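Local structure of exotoxin 5 (Staphylococcus aureus subsp. aureus COL, 3R2I) at residues 150-162 with 237-249. The protein is a secreted superantigen-like exotoxin of unestablished function, built from an OB-fold domain and a beta-grasp domain like its staphylococcal and streptococcal toxin relatives. Numbering follows the deposited sequence.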
loop_
_atom_site.group_PDB
_atom_site.type_symbol
_atom_site.label_atom_id
_atom_site.label_comp_id
_atom_site.label_asym_id
_atom_site.label_seq_id
_atom_site.Cartn_x
_atom_site.Cartn_y
_atom_site.Cartn_z
ATOM N N PHE A 150 1.806 13.500 -15.246
ATOM C CA PHE A 150 1.998 12.064 -14.998
ATOM C C PHE A 150 0.807 11.367 -14.347
ATOM O O PHE A 150 0.357 11.727 -13.244
ATOM C CB PHE A 150 3.212 11.764 -14.094
ATOM C CG PHE A 150 3.470 10.275 -13.928
ATOM C CD1 PHE A 150 4.459 9.645 -14.674
ATOM C CD2 PHE A 150 2.663 9.496 -13.108
ATOM C CE1 PHE A 150 4.676 8.296 -14.564
ATOM C CE2 PHE A 150 2.864 8.138 -13.011
ATOM C CZ PHE A 150 3.880 7.543 -13.741
ATOM N N VAL A 151 0.385 10.298 -15.012
ATOM C CA VAL A 151 -0.700 9.465 -14.580
ATOM C C VAL A 151 -0.472 8.151 -15.284
ATOM O O VAL A 151 -0.203 8.141 -16.463
ATOM C CB VAL A 151 -2.090 10.002 -15.028
ATOM C CG1 VAL A 151 -3.185 9.063 -14.557
ATOM C CG2 VAL A 151 -2.339 11.418 -14.505
ATOM N N SER A 152 -0.519 7.059 -14.538
ATOM C CA SER A 152 -0.403 5.717 -15.093
ATOM C C SER A 152 -1.823 5.176 -14.974
ATOM O O SER A 152 -2.564 5.536 -14.059
ATOM C CB SER A 152 0.557 4.825 -14.296
ATOM O OG SER A 152 1.872 5.344 -14.248
ATOM N N ASN A 153 -2.193 4.290 -15.876
ATOM C CA ASN A 153 -3.535 3.756 -15.881
ATOM C C ASN A 153 -3.495 2.290 -16.307
ATOM O O ASN A 153 -3.965 1.943 -17.386
ATOM C CB ASN A 153 -4.379 4.617 -16.823
ATOM C CG ASN A 153 -5.816 4.107 -16.971
ATOM O OD1 ASN A 153 -6.395 4.243 -18.045
ATOM N ND2 ASN A 153 -6.359 3.452 -15.944
ATOM N N PRO A 154 -2.837 1.441 -15.501
ATOM C CA PRO A 154 -2.755 0.025 -15.797
ATOM C C PRO A 154 -4.107 -0.653 -15.661
ATOM O O PRO A 154 -4.903 -0.266 -14.832
ATOM C CB PRO A 154 -1.802 -0.508 -14.735
ATOM C CG PRO A 154 -1.930 0.421 -13.620
ATOM C CD PRO A 154 -2.053 1.768 -14.302
ATOM N N SER A 155 -4.358 -1.664 -16.486
ATOM C CA SER A 155 -5.641 -2.369 -16.410
ATOM C C SER A 155 -5.684 -3.108 -15.079
ATOM O O SER A 155 -4.647 -3.410 -14.519
ATOM C CB SER A 155 -5.800 -3.346 -17.575
ATOM O OG SER A 155 -4.814 -4.349 -17.475
ATOM N N LEU A 156 -6.886 -3.345 -14.571
ATOM C CA LEU A 156 -7.092 -4.051 -13.315
ATOM C C LEU A 156 -8.328 -4.888 -13.515
ATOM O O LEU A 156 -9.380 -4.337 -13.853
ATOM C CB LEU A 156 -7.298 -3.059 -12.153
ATOM C CG LEU A 156 -7.685 -3.554 -10.737
ATOM C CD1 LEU A 156 -6.700 -4.541 -10.149
ATOM C CD2 LEU A 156 -7.854 -2.357 -9.796
ATOM N N GLN A 157 -8.172 -6.207 -13.420
ATOM C CA GLN A 157 -9.271 -7.138 -13.567
ATOM C C GLN A 157 -9.423 -7.925 -12.303
ATOM O O GLN A 157 -8.438 -8.369 -11.750
ATOM C CB GLN A 157 -9.022 -8.197 -14.646
ATOM C CG GLN A 157 -9.307 -7.798 -16.027
ATOM C CD GLN A 157 -9.509 -9.029 -16.917
ATOM O OE1 GLN A 157 -8.825 -10.046 -16.758
ATOM N NE2 GLN A 157 -10.463 -8.934 -17.852
ATOM N N VAL A 158 -10.655 -8.109 -11.867
ATOM C CA VAL A 158 -10.957 -8.909 -10.709
ATOM C C VAL A 158 -11.718 -10.094 -11.283
ATOM O O VAL A 158 -12.691 -9.905 -12.035
ATOM C CB VAL A 158 -11.831 -8.176 -9.717
ATOM C CG1 VAL A 158 -12.082 -9.079 -8.481
ATOM C CG2 VAL A 158 -11.209 -6.809 -9.344
ATOM N N LYS A 159 -11.249 -11.301 -10.983
ATOM C CA LYS A 159 -11.880 -12.480 -11.515
ATOM C C LYS A 159 -11.998 -13.693 -10.618
ATOM O O LYS A 159 -11.290 -13.855 -9.636
ATOM C CB LYS A 159 -11.218 -12.886 -12.817
ATOM C CG LYS A 159 -9.739 -12.947 -12.841
ATOM C CD LYS A 159 -9.237 -13.332 -14.255
ATOM C CE LYS A 159 -7.739 -12.986 -14.487
ATOM N NZ LYS A 159 -6.727 -13.546 -13.503
ATOM N N LYS A 160 -12.972 -14.514 -10.953
ATOM C CA LYS A 160 -13.145 -15.795 -10.301
ATOM C C LYS A 160 -13.097 -16.754 -11.472
ATOM O O LYS A 160 -13.971 -16.730 -12.359
ATOM C CB LYS A 160 -14.471 -15.902 -9.541
ATOM C CG LYS A 160 -14.772 -17.341 -9.079
ATOM C CD LYS A 160 -16.005 -17.389 -8.172
ATOM C CE LYS A 160 -15.821 -16.558 -6.897
ATOM N NZ LYS A 160 -14.640 -17.016 -6.108
ATOM N N VAL A 161 -12.091 -17.610 -11.486
ATOM C CA VAL A 161 -11.926 -18.498 -12.621
ATOM C C VAL A 161 -11.711 -19.970 -12.204
ATOM O O VAL A 161 -11.347 -20.783 -13.026
ATOM C CB VAL A 161 -10.741 -17.939 -13.486
ATOM C CG1 VAL A 161 -9.421 -18.036 -12.717
ATOM C CG2 VAL A 161 -10.639 -18.659 -14.839
ATOM N N ASP A 162 -11.974 -20.302 -10.935
ATOM C CA ASP A 162 -11.789 -21.672 -10.418
ATOM C C ASP A 162 -13.076 -22.519 -10.350
ATOM O O ASP A 162 -13.120 -23.535 -9.637
ATOM C CB ASP A 162 -11.120 -21.653 -9.008
ATOM C CG ASP A 162 -11.979 -20.925 -7.917
ATOM O OD1 ASP A 162 -12.720 -19.962 -8.255
ATOM O OD2 ASP A 162 -11.872 -21.296 -6.710
ATOM N N ASP A 237 8.449 1.565 -10.285
ATOM C CA ASP A 237 8.077 2.629 -11.217
ATOM C C ASP A 237 6.702 2.295 -11.729
ATOM O O ASP A 237 6.528 1.260 -12.357
ATOM C CB ASP A 237 9.030 2.687 -12.408
ATOM C CG ASP A 237 10.281 3.442 -12.126
ATOM O OD1 ASP A 237 10.328 4.248 -11.135
ATOM O OD2 ASP A 237 11.187 3.292 -12.976
ATOM N N SER A 238 5.732 3.177 -11.511
ATOM C CA SER A 238 4.368 2.858 -11.892
ATOM C C SER A 238 4.159 2.674 -13.397
ATOM O O SER A 238 3.230 1.996 -13.816
ATOM C CB SER A 238 3.400 3.892 -11.302
ATOM O OG SER A 238 3.519 5.130 -11.948
ATOM N N LYS A 239 5.022 3.257 -14.212
ATOM C CA LYS A 239 4.860 3.123 -15.643
ATOM C C LYS A 239 5.309 1.721 -16.123
ATOM O O LYS A 239 5.043 1.344 -17.270
ATOM C CB LYS A 239 5.570 4.243 -16.443
ATOM C CG LYS A 239 7.104 4.134 -16.598
ATOM C CD LYS A 239 7.985 4.817 -15.503
ATOM C CE LYS A 239 8.045 6.372 -15.649
ATOM N NZ LYS A 239 8.975 6.998 -14.668
ATOM N N GLN A 240 5.965 0.957 -15.242
ATOM C CA GLN A 240 6.422 -0.372 -15.580
ATOM C C GLN A 240 5.410 -1.443 -15.246
ATOM O O GLN A 240 5.660 -2.613 -15.455
ATOM C CB GLN A 240 7.728 -0.650 -14.875
ATOM C CG GLN A 240 8.841 0.284 -15.331
ATOM C CD GLN A 240 9.131 0.132 -16.810
ATOM O OE1 GLN A 240 9.222 -0.981 -17.327
ATOM N NE2 GLN A 240 9.263 1.247 -17.495
ATOM N N ILE A 241 4.287 -1.055 -14.666
ATOM C CA ILE A 241 3.241 -2.009 -14.351
ATOM C C ILE A 241 2.466 -2.281 -15.639
ATOM O O ILE A 241 1.869 -1.367 -16.222
ATOM C CB ILE A 241 2.260 -1.443 -13.304
ATOM C CG1 ILE A 241 2.986 -1.189 -11.980
ATOM C CG2 ILE A 241 1.090 -2.433 -13.087
ATOM C CD1 ILE A 241 2.168 -0.391 -10.981
ATOM N N LYS A 242 2.521 -3.518 -16.108
ATOM C CA LYS A 242 1.820 -3.922 -17.311
ATOM C C LYS A 242 0.320 -4.071 -17.013
ATOM O O LYS A 242 -0.525 -3.491 -17.699
ATOM C CB LYS A 242 2.382 -5.245 -17.803
ATOM C CG LYS A 242 1.784 -5.725 -19.133
ATOM C CD LYS A 242 2.464 -7.006 -19.596
ATOM C CE LYS A 242 1.854 -7.530 -20.896
ATOM N NZ LYS A 242 2.509 -8.779 -21.413
ATOM N N ASN A 243 -0.007 -4.861 -15.999
ATOM C CA ASN A 243 -1.392 -5.066 -15.618
ATOM C C ASN A 243 -1.485 -5.604 -14.207
ATOM O O ASN A 243 -0.482 -5.968 -13.603
ATOM C CB ASN A 243 -2.083 -6.023 -16.600
ATOM C CG ASN A 243 -1.440 -7.385 -16.634
ATOM O OD1 ASN A 243 -0.684 -7.694 -17.536
ATOM N ND2 ASN A 243 -1.658 -8.163 -15.608
ATOM N N ILE A 244 -2.690 -5.584 -13.665
ATOM C CA ILE A 244 -2.924 -6.070 -12.334
ATOM C C ILE A 244 -4.095 -7.025 -12.429
ATOM O O ILE A 244 -5.137 -6.712 -13.004
ATOM C CB ILE A 244 -3.251 -4.964 -11.328
ATOM C CG1 ILE A 244 -2.190 -3.866 -11.340
ATOM C CG2 ILE A 244 -3.411 -5.571 -9.911
ATOM C CD1 ILE A 244 -2.622 -2.636 -10.476
ATOM N N GLU A 245 -3.913 -8.204 -11.872
ATOM C CA GLU A 245 -4.949 -9.206 -11.916
ATOM C C GLU A 245 -5.249 -9.707 -10.530
ATOM O O GLU A 245 -4.348 -10.056 -9.795
ATOM C CB GLU A 245 -4.462 -10.399 -12.732
ATOM C CG GLU A 245 -4.078 -10.103 -14.160
ATOM C CD GLU A 245 -3.331 -11.289 -14.833
ATOM O OE1 GLU A 245 -2.655 -12.100 -14.121
ATOM O OE2 GLU A 245 -3.381 -11.380 -16.085
ATOM N N VAL A 246 -6.512 -9.744 -10.173
ATOM C CA VAL A 246 -6.919 -10.281 -8.896
ATOM C C VAL A 246 -7.754 -11.530 -9.160
ATOM O O VAL A 246 -8.630 -11.527 -10.039
ATOM C CB VAL A 246 -7.752 -9.262 -8.099
ATOM C CG1 VAL A 246 -8.243 -9.865 -6.789
ATOM C CG2 VAL A 246 -6.939 -7.988 -7.855
ATOM N N ASN A 247 -7.457 -12.589 -8.410
ATOM C CA ASN A 247 -8.174 -13.840 -8.469
ATOM C C ASN A 247 -8.843 -14.026 -7.126
ATOM O O ASN A 247 -8.176 -13.963 -6.085
ATOM C CB ASN A 247 -7.228 -15.012 -8.709
ATOM C CG ASN A 247 -6.391 -14.834 -9.966
ATOM O OD1 ASN A 247 -6.908 -14.697 -11.056
ATOM N ND2 ASN A 247 -5.079 -14.869 -9.807
ATOM N N LEU A 248 -10.159 -14.208 -7.160
ATOM C CA LEU A 248 -10.980 -14.444 -5.997
ATOM C C LEU A 248 -11.389 -15.909 -6.114
ATOM O O LEU A 248 -12.271 -16.259 -6.910
ATOM C CB LEU A 248 -12.196 -13.537 -6.009
ATOM C CG LEU A 248 -11.868 -12.054 -5.926
ATOM C CD1 LEU A 248 -13.123 -11.248 -5.941
ATOM C CD2 LEU A 248 -11.073 -11.725 -4.671
ATOM N N ASN A 249 -10.755 -16.763 -5.317
ATOM C CA ASN A 249 -11.003 -18.200 -5.357
ATOM C C ASN A 249 -12.009 -18.622 -4.289
ATOM O O ASN A 249 -12.656 -17.773 -3.672
ATOM C CB ASN A 249 -9.680 -18.923 -5.111
ATOM C CG ASN A 249 -8.599 -18.455 -6.049
ATOM O OD1 ASN A 249 -8.890 -17.941 -7.139
ATOM N ND2 ASN A 249 -7.350 -18.611 -5.639
ATOM O OXT ASN A 249 -12.173 -19.817 -4.012
HETATM O O HOH W 1 -5.552 -6.502 -15.868
HETATM O O HOH W 2 -2.451 -2.084 -18.630
HETATM O O HOH W 3 -10.383 -17.438 -9.296
HETATM O O HOH W 4 -13.696 -21.425 -4.999
#
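Gln157 and Lys159 of strand 155-160 each clasp the parallel strand 241-248 through both backbone groups: Gln157 N donates to Ile244 O (3.1 Å) and Gln157 O accepts from Val246 N, then Lys159 N reaches Val246 O and Lys159 O takes Leu248 N at 2.7 Å. On one face of the sheet Leu156 CD1 presses on Ile244 CG2 at a tight 3.5 Å, and Val158 CG1 lies equally close to Leu248 CD1. On the other face Lys159 runs alongside Asn247. With CG between backbone N and carbonyl carbon (chi1 48°) and a bend at the last torsion, its chain brings NZ to Asn247 OD1 (2.7 Å); Glu245 OE1, 4.4 Å from NZ, may add a weaker pull. The two strands are the first and last in sequence of the five-stranded mixed sheet of the beta-grasp domain, side by side between strands 167-172 and 207-213. Helix 182-197 packs on the apolar face, Leu193 touching Val158 and Val246. Toward the C-terminus Lys160 curls through two bends to put NZ 2.6 Å from Leu248 O, 54° out of the carbonyl plane. Past it, the Asp162 carboxylate comes up to the C-terminal carboxylate of Asn249, OD2 and OXT 3.1 Å apart, two acceptors of like charge. One water accepts from Ser155 N and donates to Lys242 O; another links Ser155 OG with Ile244 O. Pro154 CB rests on Ile241 CG2 (3.8 Å), and further back Ser152 OG meets Ser238 OG, which is also hydrogen-bonded to Lys177 O and lies at the edge of the Phe150 ring.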